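Long-range contacts in serine protease pet (Escherichia coli, PDB 4OM9), which is a secreted autotransporter enterotoxin whose passenger domain carries a serine protease, with alpha-fodrin as its probable target inside host cells: residues 106-110 / 338-342; 467-473 / 493-499; 747-753 / 788-794. All coordinates share one frame; numbering follows the deposited sequence.

Contact 1: residues 106-110 / 338-342; sequences RLNKY and GAGID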
loop_
_atom_site.group_PDB
_atom_site.type_symbol
_atom_site.label_atom_id
_atom_site.label_comp_id
_atom_site.label_asym_id
_atom_site.label_seq_id
_atom_site.Cartn_x
_atom_site.Cartn_y
_atom_site.Cartn_z
ATOM N N ARG A 106 -33.921 -21.396 7.891
ATOM C CA ARG A 106 -33.778 -21.464 6.449
ATOM C C ARG A 106 -34.169 -20.112 5.873
ATOM O O ARG A 106 -35.311 -19.666 6.035
ATOM C CB ARG A 106 -34.658 -22.578 5.848
ATOM C CG ARG A 106 -34.775 -22.546 4.308
ATOM C CD ARG A 106 -33.638 -23.306 3.595
ATOM N NE ARG A 106 -33.689 -23.089 2.151
ATOM C CZ ARG A 106 -33.056 -23.815 1.229
ATOM N NH1 ARG A 106 -32.294 -24.845 1.574
ATOM N NH2 ARG A 106 -33.191 -23.496 -0.061
ATOM N N LEU A 107 -33.243 -19.475 5.174
ATOM C CA LEU A 107 -33.519 -18.196 4.552
ATOM C C LEU A 107 -34.083 -18.401 3.146
ATOM O O LEU A 107 -33.820 -19.420 2.510
ATOM C CB LEU A 107 -32.245 -17.348 4.526
ATOM C CG LEU A 107 -31.652 -16.924 5.885
ATOM C CD1 LEU A 107 -30.279 -16.291 5.712
ATOM C CD2 LEU A 107 -32.593 -15.972 6.636
ATOM N N ASN A 108 -34.855 -17.435 2.660
ATOM C CA ASN A 108 -35.492 -17.544 1.340
ATOM C C ASN A 108 -34.507 -17.693 0.150
ATOM O O ASN A 108 -34.873 -18.289 -0.858
ATOM C CB ASN A 108 -36.393 -16.330 1.085
ATOM C CG ASN A 108 -35.615 -15.041 1.071
ATOM O OD1 ASN A 108 -34.671 -14.878 1.843
ATOM N ND2 ASN A 108 -35.977 -14.127 0.171
ATOM N N LYS A 109 -33.282 -17.167 0.284
ATOM C CA LYS A 109 -32.258 -17.257 -0.778
ATOM C C LYS A 109 -30.863 -17.579 -0.246
ATOM O O LYS A 109 -30.603 -17.425 0.939
ATOM C CB LYS A 109 -32.190 -15.952 -1.583
ATOM C CG LYS A 109 -33.344 -15.759 -2.570
ATOM C CD LYS A 109 -33.250 -14.389 -3.228
ATOM C CE LYS A 109 -33.064 -14.495 -4.741
ATOM N NZ LYS A 109 -32.722 -13.157 -5.324
ATOM N N TYR A 110 -29.974 -18.040 -1.124
ATOM C CA TYR A 110 -28.609 -18.366 -0.712
ATOM C C TYR A 110 -27.856 -17.090 -0.361
ATOM O O TYR A 110 -27.879 -16.121 -1.124
ATOM C CB TYR A 110 -27.837 -19.111 -1.812
ATOM C CG TYR A 110 -28.411 -20.437 -2.226
ATOM C CD1 TYR A 110 -29.205 -21.184 -1.357
ATOM C CD2 TYR A 110 -28.161 -20.948 -3.505
ATOM C CE1 TYR A 110 -29.741 -22.411 -1.769
ATOM C CE2 TYR A 110 -28.674 -22.157 -3.912
ATOM C CZ TYR A 110 -29.474 -22.896 -3.052
ATOM O OH TYR A 110 -29.998 -24.112 -3.486
ATOM N N GLY A 338 -35.315 -19.013 -8.299
ATOM C CA GLY A 338 -35.291 -19.702 -7.020
ATOM C C GLY A 338 -34.306 -19.112 -6.025
ATOM O O GLY A 338 -34.006 -17.926 -6.054
ATOM N N ALA A 339 -33.798 -19.974 -5.148
ATOM C CA ALA A 339 -32.908 -19.589 -4.056
ATOM C C ALA A 339 -31.547 -19.162 -4.585
ATOM O O ALA A 339 -30.854 -18.369 -3.974
ATOM C CB ALA A 339 -32.758 -20.743 -3.086
ATOM N N GLY A 340 -31.183 -19.688 -5.747
ATOM C CA GLY A 340 -29.938 -19.331 -6.395
ATOM C C GLY A 340 -29.283 -20.559 -6.988
ATOM O O GLY A 340 -29.935 -21.573 -7.240
ATOM N N ILE A 341 -27.979 -20.468 -7.203
ATOM C CA ILE A 341 -27.226 -21.563 -7.782
ATOM C C ILE A 341 -25.986 -21.792 -6.920
ATOM O O ILE A 341 -25.261 -20.850 -6.625
ATOM C CB ILE A 341 -26.830 -21.260 -9.242
ATOM C CG1 ILE A 341 -28.079 -20.995 -10.089
ATOM C CG2 ILE A 341 -25.971 -22.385 -9.822
ATOM C CD1 ILE A 341 -27.798 -20.685 -11.561
ATOM N N ASP A 342 -25.767 -23.034 -6.500
ATOM C CA ASP A 342 -24.648 -23.389 -5.635
ATOM C C ASP A 342 -23.856 -24.492 -6.319
ATOM O O ASP A 342 -24.292 -25.632 -6.370
ATOM C CB ASP A 342 -25.157 -23.835 -4.250
ATOM C CG ASP A 342 -24.023 -24.152 -3.257
ATOM O OD1 ASP A 342 -22.844 -23.885 -3.568
ATOM O OD2 ASP A 342 -24.321 -24.664 -2.139
#
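The backbone N of Tyr110 donates to Ala339 O at 3.0 Å, with an almost straight N-H...O angle of 178°, where the chain leaving strand 102-107 of the protease domain meets a corner of the parallel beta-helix just ahead of strand 341-343. The donor stands tilted 31° from the plane of the carbonyl. Tyr110 then lays its ring over the corner: Ala339 CB makes a CH-pi contact with one face, 4.0 Å from the ring centroid, while CE2 passes 3.5 Å from Gly340 C and the backbone N of Ile341 lies at the ring edge. With CG beside its own backbone N (chi1 -61°), the ring reaches forward along the corner as far as Asp342 CB. The methyl of Ala339 is also approached by the guanidinium of Arg106, which forms a salt bridge with Asp294 and bonds to Tyr313 O, tying the same protease strand to the two preceding coils. The aliphatic chain of Lys109 runs past the Ala339 carbonyl, its CE reaching 3.8 Å from Gly338 O, and its NZ bonds to Ala360 O and pairs with Asp359.

Contact 2: residues 467-473 / 493-499; sequences NQNNYIY and NARLILD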
loop_
_atom_site.group_PDB
_atom_site.type_symbol
_atom_site.label_atom_id
_atom_site.label_comp_id
_atom_site.label_asym_id
_atom_site.label_seq_id
_atom_site.Cartn_x
_atom_site.Cartn_y
_atom_site.Cartn_z
ATOM N N ASN A 467 -12.055 8.563 -15.859
ATOM C CA ASN A 467 -12.712 9.575 -15.048
ATOM C C ASN A 467 -12.275 11.012 -15.384
ATOM O O ASN A 467 -11.100 11.279 -15.704
ATOM C CB ASN A 467 -12.440 9.297 -13.580
ATOM C CG ASN A 467 -10.968 9.214 -13.285
ATOM O OD1 ASN A 467 -10.283 8.313 -13.775
ATOM N ND2 ASN A 467 -10.460 10.158 -12.479
ATOM N N GLN A 468 -13.226 11.935 -15.295
ATOM C CA GLN A 468 -12.970 13.335 -15.592
ATOM C C GLN A 468 -12.912 14.163 -14.310
ATOM O O GLN A 468 -12.590 15.354 -14.327
ATOM C CB GLN A 468 -14.042 13.878 -16.532
ATOM C CG GLN A 468 -14.123 13.136 -17.860
ATOM C CD GLN A 468 -15.119 13.766 -18.820
ATOM O OE1 GLN A 468 -16.231 13.268 -18.996
ATOM N NE2 GLN A 468 -14.723 14.871 -19.445
ATOM N N ASN A 469 -13.240 13.521 -13.196
ATOM C CA ASN A 469 -13.192 14.177 -11.910
ATOM C C ASN A 469 -12.435 13.309 -10.949
ATOM O O ASN A 469 -12.071 12.179 -11.285
ATOM C CB ASN A 469 -14.592 14.449 -11.369
ATOM C CG ASN A 469 -15.548 14.926 -12.438
ATOM O OD1 ASN A 469 -16.543 14.254 -12.748
ATOM N ND2 ASN A 469 -15.259 16.096 -13.010
ATOM N N ASN A 470 -12.197 13.853 -9.757
ATOM C CA ASN A 470 -11.495 13.142 -8.709
ATOM C C ASN A 470 -12.173 11.823 -8.406
ATOM O O ASN A 470 -13.371 11.776 -8.106
ATOM C CB ASN A 470 -11.433 13.979 -7.436
ATOM C CG ASN A 470 -10.347 15.037 -7.472
ATOM O OD1 ASN A 470 -9.620 15.191 -8.463
ATOM N ND2 ASN A 470 -10.245 15.786 -6.390
ATOM N N TYR A 471 -11.396 10.756 -8.501
ATOM C CA TYR A 471 -11.908 9.424 -8.264
ATOM C C TYR A 471 -10.795 8.551 -7.686
ATOM O O TYR A 471 -9.631 8.623 -8.125
ATOM C CB TYR A 471 -12.475 8.803 -9.552
ATOM C CG TYR A 471 -12.461 7.295 -9.487
ATOM C CD1 TYR A 471 -13.410 6.591 -8.745
ATOM C CD2 TYR A 471 -11.476 6.574 -10.134
ATOM C CE1 TYR A 471 -13.371 5.199 -8.664
ATOM C CE2 TYR A 471 -11.436 5.206 -10.065
ATOM C CZ TYR A 471 -12.380 4.519 -9.331
ATOM O OH TYR A 471 -12.293 3.150 -9.280
ATOM N N ILE A 472 -11.136 7.750 -6.680
ATOM C CA ILE A 472 -10.151 6.843 -6.108
ATOM C C ILE A 472 -10.519 5.384 -6.374
ATOM O O ILE A 472 -11.596 4.946 -6.015
ATOM C CB ILE A 472 -9.988 7.052 -4.593
ATOM C CG1 ILE A 472 -9.830 8.540 -4.281
ATOM C CG2 ILE A 472 -8.789 6.259 -4.085
ATOM C CD1 ILE A 472 -9.535 8.848 -2.808
ATOM N N TYR A 473 -9.610 4.653 -7.015
ATOM C CA TYR A 473 -9.742 3.213 -7.147
ATOM C C TYR A 473 -9.107 2.605 -5.912
ATOM O O TYR A 473 -7.897 2.780 -5.681
ATOM C CB TYR A 473 -9.082 2.700 -8.432
ATOM C CG TYR A 473 -9.104 1.191 -8.581
ATOM C CD1 TYR A 473 -10.306 0.469 -8.463
ATOM C CD2 TYR A 473 -7.936 0.484 -8.869
ATOM C CE1 TYR A 473 -10.327 -0.908 -8.603
ATOM C CE2 TYR A 473 -7.944 -0.892 -9.008
ATOM C CZ TYR A 473 -9.143 -1.588 -8.883
ATOM O OH TYR A 473 -9.150 -2.964 -9.015
ATOM N N ASN A 493 -8.126 18.411 -13.531
ATOM C CA ASN A 493 -8.928 17.998 -12.392
ATOM C C ASN A 493 -9.353 16.538 -12.497
ATOM O O ASN A 493 -9.894 15.968 -11.550
ATOM C CB ASN A 493 -10.137 18.916 -12.247
ATOM C CG ASN A 493 -9.736 20.341 -11.889
ATOM O OD1 ASN A 493 -8.596 20.593 -11.503
ATOM N ND2 ASN A 493 -10.673 21.278 -12.017
ATOM N N ALA A 494 -9.064 15.925 -13.639
ATOM C CA ALA A 494 -9.415 14.528 -13.857
ATOM C C ALA A 494 -8.436 13.579 -13.162
ATOM O O ALA A 494 -7.802 12.731 -13.807
ATOM C CB ALA A 494 -9.476 14.231 -15.349
ATOM N N ARG A 495 -8.334 13.704 -11.843
ATOM C CA ARG A 495 -7.334 12.960 -11.089
ATOM C C ARG A 495 -7.771 11.540 -10.821
ATOM O O ARG A 495 -8.782 11.310 -10.166
ATOM C CB ARG A 495 -7.023 13.654 -9.757
ATOM C CG ARG A 495 -6.142 14.883 -9.895
ATOM C CD ARG A 495 -5.898 15.571 -8.568
ATOM N NE ARG A 495 -6.400 16.938 -8.586
ATOM C CZ ARG A 495 -5.674 17.999 -8.915
ATOM N NH1 ARG A 495 -4.395 17.865 -9.264
ATOM N NH2 ARG A 495 -6.236 19.201 -8.897
ATOM N N LEU A 496 -7.001 10.596 -11.360
ATOM C CA LEU A 496 -7.124 9.184 -11.031
ATOM C C LEU A 496 -6.165 8.868 -9.891
ATOM O O LEU A 496 -4.939 9.013 -10.036
ATOM C CB LEU A 496 -6.824 8.304 -12.240
ATOM C CG LEU A 496 -6.760 6.813 -11.914
ATOM C CD1 LEU A 496 -8.070 6.350 -11.290
ATOM C CD2 LEU A 496 -6.398 5.967 -13.134
ATOM N N ILE A 497 -6.739 8.452 -8.762
ATOM C CA ILE A 497 -5.990 8.148 -7.548
ATOM C C ILE A 497 -6.021 6.650 -7.239
ATOM O O ILE A 497 -7.083 6.076 -7.065
ATOM C CB ILE A 497 -6.560 8.938 -6.361
ATOM C CG1 ILE A 497 -6.529 10.433 -6.681
ATOM C CG2 ILE A 497 -5.785 8.627 -5.084
ATOM C CD1 ILE A 497 -7.693 11.219 -6.098
ATOM N N LEU A 498 -4.860 6.013 -7.207
ATOM C CA LEU A 498 -4.795 4.586 -6.920
ATOM C C LEU A 498 -4.362 4.388 -5.472
ATOM O O LEU A 498 -3.268 4.861 -5.081
ATOM C CB LEU A 498 -3.836 3.875 -7.870
ATOM C CG LEU A 498 -4.258 3.535 -9.318
ATOM C CD1 LEU A 498 -5.711 3.958 -9.687
ATOM C CD2 LEU A 498 -3.256 4.069 -10.325
ATOM N N ASP A 499 -5.234 3.717 -4.709
ATOM C CA ASP A 499 -5.147 3.459 -3.255
ATOM C C ASP A 499 -4.722 2.048 -2.916
ATOM O O ASP A 499 -4.542 1.705 -1.731
ATOM C CB ASP A 499 -6.525 3.647 -2.588
ATOM C CG ASP A 499 -6.521 4.712 -1.558
ATOM O OD1 ASP A 499 -5.477 5.369 -1.448
ATOM O OD2 ASP A 499 -7.544 4.916 -0.882
HETATM O O HOH W 1 -12.170 16.725 -9.508
#
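Ile472 and Ile497 meet on one face of a parallel strand pair, Ile472 CG1 lying 3.9 Å from Ile497 CD1 with the two side chains crossing at a slant; Tyr620 of strand 618-622 touches both. The other face carries Tyr471 beside Leu496, the two pointing the same way, so that Leu496 CD1 sits at the edge of the tyrosine ring, 3.6 Å from CD2. Both side chains extend with CG opposite the backbone N (chi1 156° for Tyr471, 172° for Leu496), which brings them alongside one another. Two residues on, on the same face, Leu498 CD1 packs against Tyr473 CB and the near edge of its ring. Between the faces, strands 471-473 and 496-498 are joined by a ladder of backbone bonds, from Tyr471 N to Arg495 O through Ile497 N to Tyr471 O and Tyr473 N to Ile497 O, ending with Asp499 N to Tyr473 O at 3.0 Å. Beyond this last rung the Asp499 carboxylate bonds to His519 and Gln517 while its CB and OD2 touch Ile472 CG2. At the other end the chain turns, and Asn467 ND2 donates to Asn469 O at 2.8 Å in the plane of its own amide, holding the turn; its OD1 is buried near Leu496 without a polar partner. A water bridges Asn470 N and Asn493 O across the same end. In-register parallel strands with apolar and aromatic side chains stacked on each face are characteristic of successive coils of a right-handed beta-helix, the stalk of autotransporter passenger domains.

Contact 3: residues 747-753 / 788-794; sequences ASVTGDI and TSYQGSI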
loop_
_atom_site.group_PDB
_atom_site.type_symbol
_atom_site.label_atom_id
_atom_site.label_comp_id
_atom_site.label_asym_id
_atom_site.label_seq_id
_atom_site.Cartn_x
_atom_site.Cartn_y
_atom_site.Cartn_z
ATOM N N ALA A 747 32.170 7.467 -9.446
ATOM C CA ALA A 747 31.269 8.486 -9.942
ATOM C C ALA A 747 32.055 9.580 -10.656
ATOM O O ALA A 747 33.006 10.121 -10.103
ATOM C CB ALA A 747 30.467 9.075 -8.802
ATOM N N SER A 748 31.653 9.908 -11.878
ATOM C CA SER A 748 32.263 11.008 -12.613
ATOM C C SER A 748 31.253 12.138 -12.804
ATOM O O SER A 748 30.315 12.009 -13.577
ATOM C CB SER A 748 32.790 10.523 -13.960
ATOM O OG SER A 748 33.286 11.607 -14.721
ATOM N N VAL A 749 31.457 13.242 -12.096
ATOM C CA VAL A 749 30.453 14.295 -11.981
ATOM C C VAL A 749 30.861 15.583 -12.682
ATOM O O VAL A 749 31.852 16.215 -12.314
ATOM C CB VAL A 749 30.174 14.622 -10.505
ATOM C CG1 VAL A 749 29.081 15.672 -10.381
ATOM C CG2 VAL A 749 29.813 13.363 -9.753
ATOM N N THR A 750 30.082 15.984 -13.683
ATOM C CA THR A 750 30.363 17.211 -14.420
ATOM C C THR A 750 29.286 18.250 -14.105
ATOM O O THR A 750 28.136 17.901 -13.852
ATOM C CB THR A 750 30.438 16.944 -15.955
ATOM O OG1 THR A 750 31.466 15.983 -16.227
ATOM C CG2 THR A 750 30.745 18.216 -16.737
ATOM N N GLY A 751 29.666 19.524 -14.097
ATOM C CA GLY A 751 28.718 20.603 -13.891
ATOM C C GLY A 751 28.981 21.329 -12.592
ATOM O O GLY A 751 29.184 20.694 -11.555
ATOM N N ASP A 752 28.969 22.658 -12.648
ATOM C CA ASP A 752 29.372 23.484 -11.510
ATOM C C ASP A 752 28.478 23.240 -10.304
ATOM O O ASP A 752 27.358 22.760 -10.439
ATOM C CB ASP A 752 29.348 24.969 -11.884
ATOM C CG ASP A 752 30.225 25.286 -13.084
ATOM O OD1 ASP A 752 31.266 24.624 -13.259
ATOM O OD2 ASP A 752 29.870 26.195 -13.858
ATOM N N ILE A 753 28.980 23.544 -9.118
ATOM C CA ILE A 753 28.140 23.466 -7.936
ATOM C C ILE A 753 28.272 24.738 -7.111
ATOM O O ILE A 753 29.369 25.146 -6.729
ATOM C CB ILE A 753 28.462 22.229 -7.070
ATOM C CG1 ILE A 753 27.910 22.408 -5.657
ATOM C CG2 ILE A 753 29.940 21.982 -7.010
ATOM C CD1 ILE A 753 28.045 21.173 -4.799
ATOM N N THR A 788 36.559 8.702 -7.746
ATOM C CA THR A 788 35.627 9.802 -7.960
ATOM C C THR A 788 36.270 10.993 -8.638
ATOM O O THR A 788 37.272 11.528 -8.164
ATOM C CB THR A 788 34.995 10.281 -6.627
ATOM O OG1 THR A 788 34.272 9.202 -6.016
ATOM C CG2 THR A 788 34.041 11.448 -6.871
ATOM N N SER A 789 35.694 11.413 -9.757
ATOM C CA SER A 789 36.138 12.647 -10.383
ATOM C C SER A 789 34.966 13.612 -10.461
ATOM O O SER A 789 33.814 13.196 -10.602
ATOM C CB SER A 789 36.724 12.394 -11.773
ATOM O OG SER A 789 35.695 12.207 -12.728
ATOM N N TYR A 790 35.281 14.895 -10.335
ATOM C CA TYR A 790 34.329 15.975 -10.469
ATOM C C TYR A 790 34.919 17.061 -11.347
ATOM O O TYR A 790 36.148 17.170 -11.446
ATOM C CB TYR A 790 33.946 16.541 -9.095
ATOM C CG TYR A 790 33.284 17.888 -9.203
ATOM C CD1 TYR A 790 31.938 17.997 -9.526
ATOM C CD2 TYR A 790 34.019 19.055 -9.040
ATOM C CE1 TYR A 790 31.340 19.231 -9.657
ATOM C CE2 TYR A 790 33.433 20.286 -9.170
ATOM C CZ TYR A 790 32.100 20.373 -9.480
ATOM O OH TYR A 790 31.531 21.614 -9.608
ATOM N N GLN A 791 34.063 17.858 -11.991
ATOM C CA GLN A 791 34.521 19.106 -12.631
ATOM C C GLN A 791 33.376 20.077 -12.917
ATOM O O GLN A 791 32.365 19.694 -13.474
ATOM C CB GLN A 791 35.305 18.818 -13.930
ATOM C CG GLN A 791 34.503 18.119 -15.004
ATOM C CD GLN A 791 35.050 18.462 -16.391
ATOM O OE1 GLN A 791 34.868 19.584 -16.877
ATOM N NE2 GLN A 791 35.736 17.512 -17.018
ATOM N N GLY A 792 33.551 21.340 -12.543
ATOM C CA GLY A 792 34.776 21.785 -11.910
ATOM C C GLY A 792 34.761 23.228 -11.458
ATOM O O GLY A 792 35.704 23.952 -11.723
ATOM N N SER A 793 33.698 23.645 -10.775
ATOM C CA SER A 793 33.647 24.992 -10.210
ATOM C C SER A 793 32.734 25.051 -8.988
ATOM O O SER A 793 31.531 24.838 -9.099
ATOM C CB SER A 793 33.181 25.993 -11.265
ATOM O OG SER A 793 32.768 27.205 -10.665
ATOM N N ILE A 794 33.307 25.354 -7.825
ATOM C CA ILE A 794 32.541 25.358 -6.578
ATOM C C ILE A 794 32.500 26.719 -5.885
ATOM O O ILE A 794 33.468 27.133 -5.241
ATOM C CB ILE A 794 33.103 24.342 -5.567
ATOM C CG1 ILE A 794 33.196 22.958 -6.186
ATOM C CG2 ILE A 794 32.247 24.305 -4.308
ATOM C CD1 ILE A 794 33.879 21.961 -5.295
#
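Tyr790 lies across the side chains of Val749 and Ile753, meeting both at a slant. Val749 CB is at the ring edge, in its plane, and its CG1 comes 3.8 Å from CD1, whereas Ile753 CG2 approaches CZ at 3.7 Å from an oblique direction. Placing CG opposite the backbone N (chi1 164°) carries the tyrosine along the strand, so that its hydroxyl reaches the interruption that follows strand 788-791. There OH accepts from Ser793 N at 3.2 Å and lies equally far from Gly751 O, a possible acceptor for its proton. Phe763 stacks on the Tyr790 ring. Ile753 and Ile794 run side by side in the same direction, and their CG2 and CG1 atoms are pressed to 3.5 Å, closer than usual for two carbons. On the other face, Ser748 OG donates to Ser789 OG, and Thr750 lies alongside the start of the Gln791 side chain, the two pointing the same way. The strands themselves run almost exactly parallel, 3° apart, and are sewn by alternating bonds from Ser789 N to Ala747 O as far as Gly751 N to Gln791 O. Both chains then loosen together at Gly751 and at Gly792, which follows a cis peptide bond, before Ile753 N to Ser793 O restores the pairing. Mostly apolar side chains on one face, with polar ones on the other, are what neighbouring coils of a parallel beta-helix show, here with the break in each strand repeated in register from one coil to the next.

From the N terminus, the chain first builds the protease domain and then enters the beta-helix. Contact 1 closes by far the longest loop of the three, 227 residues between its segments, and fastens the end of strand 102-107 to an early coil of the helix. Contact 2 follows in the middle of the stalk and returns after only 19 residues; contact 3, further along, returns after 34. The three lie in series, none enclosing or crossing another. Contacts 2 and 3 both join one coil to the next, while contact 1 joins two domains. Contacts 1 and 3, their centres 74 Å apart, fall on opposite sides of the chain's centre.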